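Local coordinates for Ceg4 (Legionella pneumophila subsp. pneumophila, PDB 6AOK), which is a HAD-like phosphotyrosine phosphatase effector that attenuates eukaryotic MAPK signalling, the present construct holding its magnesium-binding phosphatase domain, at residues A[108-119]-A[136-147]. Residues are numbered along the deposited sequence; the frame is centred on the assembly and turned at random.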
loop_
_atom_site.group_PDB
_atom_site.type_symbol
_atom_site.label_atom_id
_atom_site.label_comp_id
_atom_site.label_asym_id
_atom_site.label_seq_id
_atom_site.Cartn_x
_atom_site.Cartn_y
_atom_site.Cartn_z
ATOM N N VAL A 108 -4.780 -2.524 7.084
ATOM C CA VAL A 108 -4.214 -2.019 5.840
ATOM C C VAL A 108 -3.826 -3.202 4.967
ATOM O O VAL A 108 -2.892 -3.945 5.297
ATOM C CB VAL A 108 -3.001 -1.129 6.091
ATOM C CG1 VAL A 108 -2.576 -0.522 4.802
ATOM C CG2 VAL A 108 -3.402 -0.042 7.054
ATOM N N ASN A 109 -4.534 -3.368 3.851
ATOM C CA ASN A 109 -4.236 -4.395 2.863
ATOM C C ASN A 109 -3.754 -3.691 1.613
ATOM O O ASN A 109 -4.498 -2.915 1.014
ATOM C CB ASN A 109 -5.461 -5.223 2.502
ATOM C CG ASN A 109 -6.109 -5.873 3.721
ATOM O OD1 ASN A 109 -5.598 -6.888 4.243
ATOM N ND2 ASN A 109 -7.235 -5.305 4.191
ATOM N N ILE A 110 -2.573 -4.047 1.165
ATOM C CA ILE A 110 -2.084 -3.607 -0.132
ATOM C C ILE A 110 -2.287 -4.752 -1.119
ATOM O O ILE A 110 -1.852 -5.879 -0.874
ATOM C CB ILE A 110 -0.609 -3.207 -0.053
ATOM C CG1 ILE A 110 -0.443 -2.037 0.931
ATOM C CG2 ILE A 110 -0.105 -2.842 -1.502
ATOM C CD1 ILE A 110 1.051 -1.638 1.152
ATOM N N VAL A 111 -2.979 -4.486 -2.211
ATOM C CA VAL A 111 -3.326 -5.520 -3.177
ATOM C C VAL A 111 -2.644 -5.144 -4.481
ATOM O O VAL A 111 -2.896 -4.066 -5.025
ATOM C CB VAL A 111 -4.848 -5.607 -3.366
ATOM C CG1 VAL A 111 -5.225 -6.821 -4.186
ATOM C CG2 VAL A 111 -5.615 -5.574 -1.943
ATOM N N THR A 112 -1.793 -6.024 -4.988
ATOM C CA THR A 112 -0.809 -5.529 -5.923
ATOM C C THR A 112 -0.402 -6.624 -6.909
ATOM O O THR A 112 -0.500 -7.813 -6.612
ATOM C CB THR A 112 0.410 -5.034 -5.102
ATOM O OG1 THR A 112 1.298 -4.392 -5.969
ATOM C CG2 THR A 112 1.141 -6.197 -4.400
ATOM N N LYS A 113 0.100 -6.231 -8.049
ATOM C CA LYS A 113 0.819 -7.175 -8.904
ATOM C C LYS A 113 2.328 -7.005 -8.761
ATOM O O LYS A 113 3.102 -7.650 -9.508
ATOM C CB LYS A 113 0.418 -7.019 -10.374
ATOM C CG LYS A 113 -1.060 -7.324 -10.648
ATOM C CD LYS A 113 -1.541 -6.755 -11.999
ATOM C CE LYS A 113 -3.079 -6.652 -11.855
ATOM N NZ LYS A 113 -3.749 -6.119 -13.035
ATOM N N ASN A 114 2.753 -6.113 -7.861
ATOM C CA ASN A 114 4.153 -6.015 -7.439
ATOM C C ASN A 114 4.424 -7.082 -6.377
ATOM O O ASN A 114 3.685 -8.080 -6.273
ATOM C CB ASN A 114 4.465 -4.609 -6.916
ATOM C CG ASN A 114 5.920 -4.195 -7.106
ATOM O OD1 ASN A 114 6.843 -4.952 -6.762
ATOM N ND2 ASN A 114 6.145 -2.960 -7.631
ATOM N N ARG A 115 5.467 -6.916 -5.572
ATOM C CA ARG A 115 5.820 -8.012 -4.685
ATOM C C ARG A 115 6.123 -7.436 -3.321
ATOM O O ARG A 115 6.601 -6.308 -3.201
ATOM C CB ARG A 115 7.025 -8.809 -5.208
ATOM C CG ARG A 115 8.220 -7.925 -5.528
ATOM C CD ARG A 115 9.162 -8.694 -6.401
ATOM N NE ARG A 115 9.813 -9.779 -5.671
ATOM C CZ ARG A 115 10.742 -10.571 -6.196
ATOM N NH1 ARG A 115 11.123 -10.420 -7.481
ATOM N NH2 ARG A 115 11.293 -11.530 -5.432
ATOM N N ALA A 116 5.799 -8.218 -2.284
ATOM C CA ALA A 116 6.011 -7.786 -0.900
ATOM C C ALA A 116 7.448 -7.335 -0.638
ATOM O O ALA A 116 7.666 -6.370 0.111
ATOM C CB ALA A 116 5.639 -8.933 0.053
ATOM N N GLU A 117 8.452 -8.005 -1.209
ATOM C CA GLU A 117 9.817 -7.598 -0.827
ATOM C C GLU A 117 10.079 -6.165 -1.268
ATOM O O GLU A 117 10.742 -5.388 -0.555
ATOM C CB GLU A 117 10.902 -8.520 -1.401
ATOM C CG GLU A 117 10.732 -9.944 -1.042
ATOM C CD GLU A 117 10.046 -10.733 -2.178
ATOM O OE1 GLU A 117 8.949 -10.347 -2.684
ATOM O OE2 GLU A 117 10.623 -11.749 -2.560
ATOM N N TYR A 118 9.520 -5.789 -2.407
ATOM C CA TYR A 118 9.776 -4.462 -2.950
ATOM C C TYR A 118 9.031 -3.409 -2.154
ATOM O O TYR A 118 9.585 -2.353 -1.804
ATOM C CB TYR A 118 9.318 -4.410 -4.409
ATOM C CG TYR A 118 9.526 -3.022 -4.960
ATOM C CD1 TYR A 118 8.448 -2.186 -5.256
ATOM C CD2 TYR A 118 10.828 -2.547 -5.167
ATOM C CE1 TYR A 118 8.677 -0.862 -5.775
ATOM C CE2 TYR A 118 11.058 -1.262 -5.678
ATOM C CZ TYR A 118 9.982 -0.433 -5.971
ATOM O OH TYR A 118 10.181 0.806 -6.539
ATOM N N ILE A 119 7.753 -3.679 -1.882
ATOM C CA ILE A 119 6.928 -2.756 -1.117
ATOM C C ILE A 119 7.541 -2.514 0.258
ATOM O O ILE A 119 7.677 -1.369 0.686
ATOM C CB ILE A 119 5.477 -3.294 -1.030
ATOM C CG1 ILE A 119 4.826 -3.260 -2.430
ATOM C CG2 ILE A 119 4.703 -2.522 0.007
ATOM C CD1 ILE A 119 3.524 -4.119 -2.495
ATOM N N LEU A 136 1.201 -4.271 7.728
ATOM C CA LEU A 136 0.716 -4.369 6.377
ATOM C C LEU A 136 0.355 -5.812 6.062
ATOM O O LEU A 136 1.086 -6.729 6.434
ATOM C CB LEU A 136 1.807 -3.944 5.403
ATOM C CG LEU A 136 2.187 -2.489 5.426
ATOM C CD1 LEU A 136 3.391 -2.390 4.515
ATOM C CD2 LEU A 136 1.052 -1.673 4.839
ATOM N N THR A 137 -0.757 -6.005 5.344
ATOM C CA THR A 137 -1.100 -7.292 4.723
ATOM C C THR A 137 -0.913 -7.054 3.233
ATOM O O THR A 137 -1.561 -6.187 2.658
ATOM C CB THR A 137 -2.542 -7.711 5.041
ATOM O OG1 THR A 137 -2.663 -7.983 6.439
ATOM C CG2 THR A 137 -3.001 -8.984 4.249
ATOM N N ILE A 138 -0.012 -7.786 2.616
ATOM C CA ILE A 138 0.308 -7.563 1.215
ATOM C C ILE A 138 -0.227 -8.764 0.471
ATOM O O ILE A 138 0.201 -9.902 0.737
ATOM C CB ILE A 138 1.819 -7.381 1.000
ATOM C CG1 ILE A 138 2.294 -6.188 1.838
ATOM C CG2 ILE A 138 2.145 -7.130 -0.538
ATOM C CD1 ILE A 138 3.783 -5.949 1.757
ATOM N N LEU A 139 -1.176 -8.511 -0.445
ATOM C CA LEU A 139 -1.865 -9.555 -1.216
ATOM C C LEU A 139 -1.367 -9.434 -2.647
ATOM O O LEU A 139 -1.640 -8.426 -3.297
ATOM C CB LEU A 139 -3.372 -9.348 -1.123
ATOM C CG LEU A 139 -3.839 -9.376 0.353
ATOM C CD1 LEU A 139 -5.240 -8.881 0.458
ATOM C CD2 LEU A 139 -3.678 -10.793 1.035
ATOM N N GLU A 140 -0.624 -10.435 -3.137
ATOM C CA GLU A 140 0.062 -10.214 -4.421
ATOM C C GLU A 140 -0.188 -11.362 -5.390
ATOM O O GLU A 140 0.652 -11.662 -6.236
ATOM C CB GLU A 140 1.568 -9.980 -4.229
ATOM C CG GLU A 140 2.325 -11.112 -3.557
ATOM C CD GLU A 140 3.873 -11.006 -3.703
ATOM O OE1 GLU A 140 4.554 -10.730 -2.699
ATOM O OE2 GLU A 140 4.409 -11.253 -4.822
ATOM N N SER A 141 -1.369 -11.954 -5.343
ATOM C CA SER A 141 -1.638 -13.050 -6.264
ATOM C C SER A 141 -1.759 -12.559 -7.706
ATOM O O SER A 141 -1.519 -13.321 -8.646
ATOM C CB SER A 141 -2.911 -13.762 -5.838
ATOM O OG SER A 141 -4.042 -13.056 -6.318
ATOM N N GLY A 142 -2.186 -11.309 -7.901
ATOM C CA GLY A 142 -2.319 -10.737 -9.214
ATOM C C GLY A 142 -3.747 -10.673 -9.672
ATOM O O GLY A 142 -4.034 -10.041 -10.687
ATOM N N TYR A 143 -4.658 -11.283 -8.932
ATOM C CA TYR A 143 -6.074 -11.247 -9.272
ATOM C C TYR A 143 -6.746 -10.544 -8.102
ATOM O O TYR A 143 -7.014 -11.167 -7.061
ATOM C CB TYR A 143 -6.626 -12.655 -9.483
ATOM C CG TYR A 143 -8.076 -12.678 -9.930
ATOM C CD1 TYR A 143 -8.639 -11.593 -10.631
ATOM C CD2 TYR A 143 -8.882 -13.796 -9.660
ATOM C CE1 TYR A 143 -9.962 -11.633 -11.069
ATOM C CE2 TYR A 143 -10.182 -13.838 -10.059
ATOM C CZ TYR A 143 -10.719 -12.773 -10.763
ATOM O OH TYR A 143 -12.017 -12.872 -11.123
ATOM N N LYS A 144 -6.992 -9.232 -8.261
ATOM C CA LYS A 144 -7.428 -8.444 -7.116
ATOM C C LYS A 144 -8.807 -8.867 -6.604
ATOM O O LYS A 144 -9.063 -8.794 -5.394
ATOM C CB LYS A 144 -7.398 -6.953 -7.487
ATOM C CG LYS A 144 -5.978 -6.474 -7.836
ATOM C CD LYS A 144 -5.760 -4.969 -7.488
ATOM C CE LYS A 144 -4.397 -4.514 -7.966
ATOM N NZ LYS A 144 -4.049 -3.086 -7.640
ATOM N N PHE A 145 -9.716 -9.268 -7.491
ATOM C CA PHE A 145 -11.021 -9.719 -7.007
ATOM C C PHE A 145 -10.858 -10.870 -6.020
ATOM O O PHE A 145 -11.476 -10.873 -4.954
ATOM C CB PHE A 145 -11.940 -10.164 -8.150
ATOM C CG PHE A 145 -13.239 -10.767 -7.638
ATOM C CD1 PHE A 145 -14.278 -9.949 -7.259
ATOM C CD2 PHE A 145 -13.362 -12.136 -7.441
ATOM C CE1 PHE A 145 -15.482 -10.492 -6.747
ATOM C CE2 PHE A 145 -14.521 -12.690 -6.923
ATOM C CZ PHE A 145 -15.603 -11.846 -6.577
ATOM N N ASN A 146 -10.045 -11.877 -6.371
ATOM C CA ASN A 146 -9.914 -13.030 -5.481
ATOM C C ASN A 146 -9.195 -12.635 -4.213
ATOM O O ASN A 146 -9.532 -13.122 -3.119
ATOM C CB ASN A 146 -9.156 -14.168 -6.179
ATOM C CG ASN A 146 -10.100 -15.151 -6.883
ATOM O OD1 ASN A 146 -11.346 -15.000 -6.850
ATOM N ND2 ASN A 146 -9.515 -16.156 -7.553
ATOM N N ASP A 147 -8.193 -11.755 -4.331
ATOM C CA ASP A 147 -7.464 -11.346 -3.137
ATOM C C ASP A 147 -8.382 -10.624 -2.149
ATOM O O ASP A 147 -8.337 -10.892 -0.943
ATOM C CB ASP A 147 -6.274 -10.475 -3.514
ATOM C CG ASP A 147 -5.024 -11.313 -3.893
ATOM O OD1 ASP A 147 -5.042 -12.553 -3.713
ATOM O OD2 ASP A 147 -4.021 -10.750 -4.375
HETATM O O HOH W 1 -3.082 -9.149 -6.287
HETATM O O HOH W 2 6.631 -12.240 -2.302
#
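Glu140, just past the end of strand 136-139, reaches across to Ala116 at the start of helix 116-125. The CG of Glu140 sits between its own backbone N and carbonyl carbon (chi1 59°), and the extended chain runs alongside Thr112. Glu140 OE1 accepts a nearly straight 2.8 Å bond from Ala116 N, whose N-H comes in well out of the plane of the carboxylate. Glu117 OE1 comes within 4.4 Å of Glu140 OE1, but Arg115 grips Glu117 side-on through NE and NH2, probably balancing much of its charge, and a water donates to both oxygens. Lys144, extended beyond CG, lays its CG against Val111 CG1 (3.7 Å) and hydrogen-bonds through NZ to Val111 O, the carbonyl ending strand 108-111, at 3.0 Å and 36° out of the carbonyl plane. The same ammonium forms salt bridges with Asp18, a magnesium ligand, and Asp166. Before these loops, strands 108-111 and 136-139 are joined by backbone bonds such as Leu139 N to Ile110 O, 2.8 Å. On the sheet face of Ile110, Ile138 and Ile119 run antiparallel past one another, Ile138 CG2 3.8 Å from Ile119 CD1, while Ile138 CD1 meets Ala116 CB. On the other face Asn109 OD1, bound by Arg151, rests against Thr137 CB and CG2. Adjacent parallel strands, the second followed by a helix whose first residue is a lysine held beside Asp18, are consistent with the conserved lysine of the Rossmann-like HAD phosphatase core.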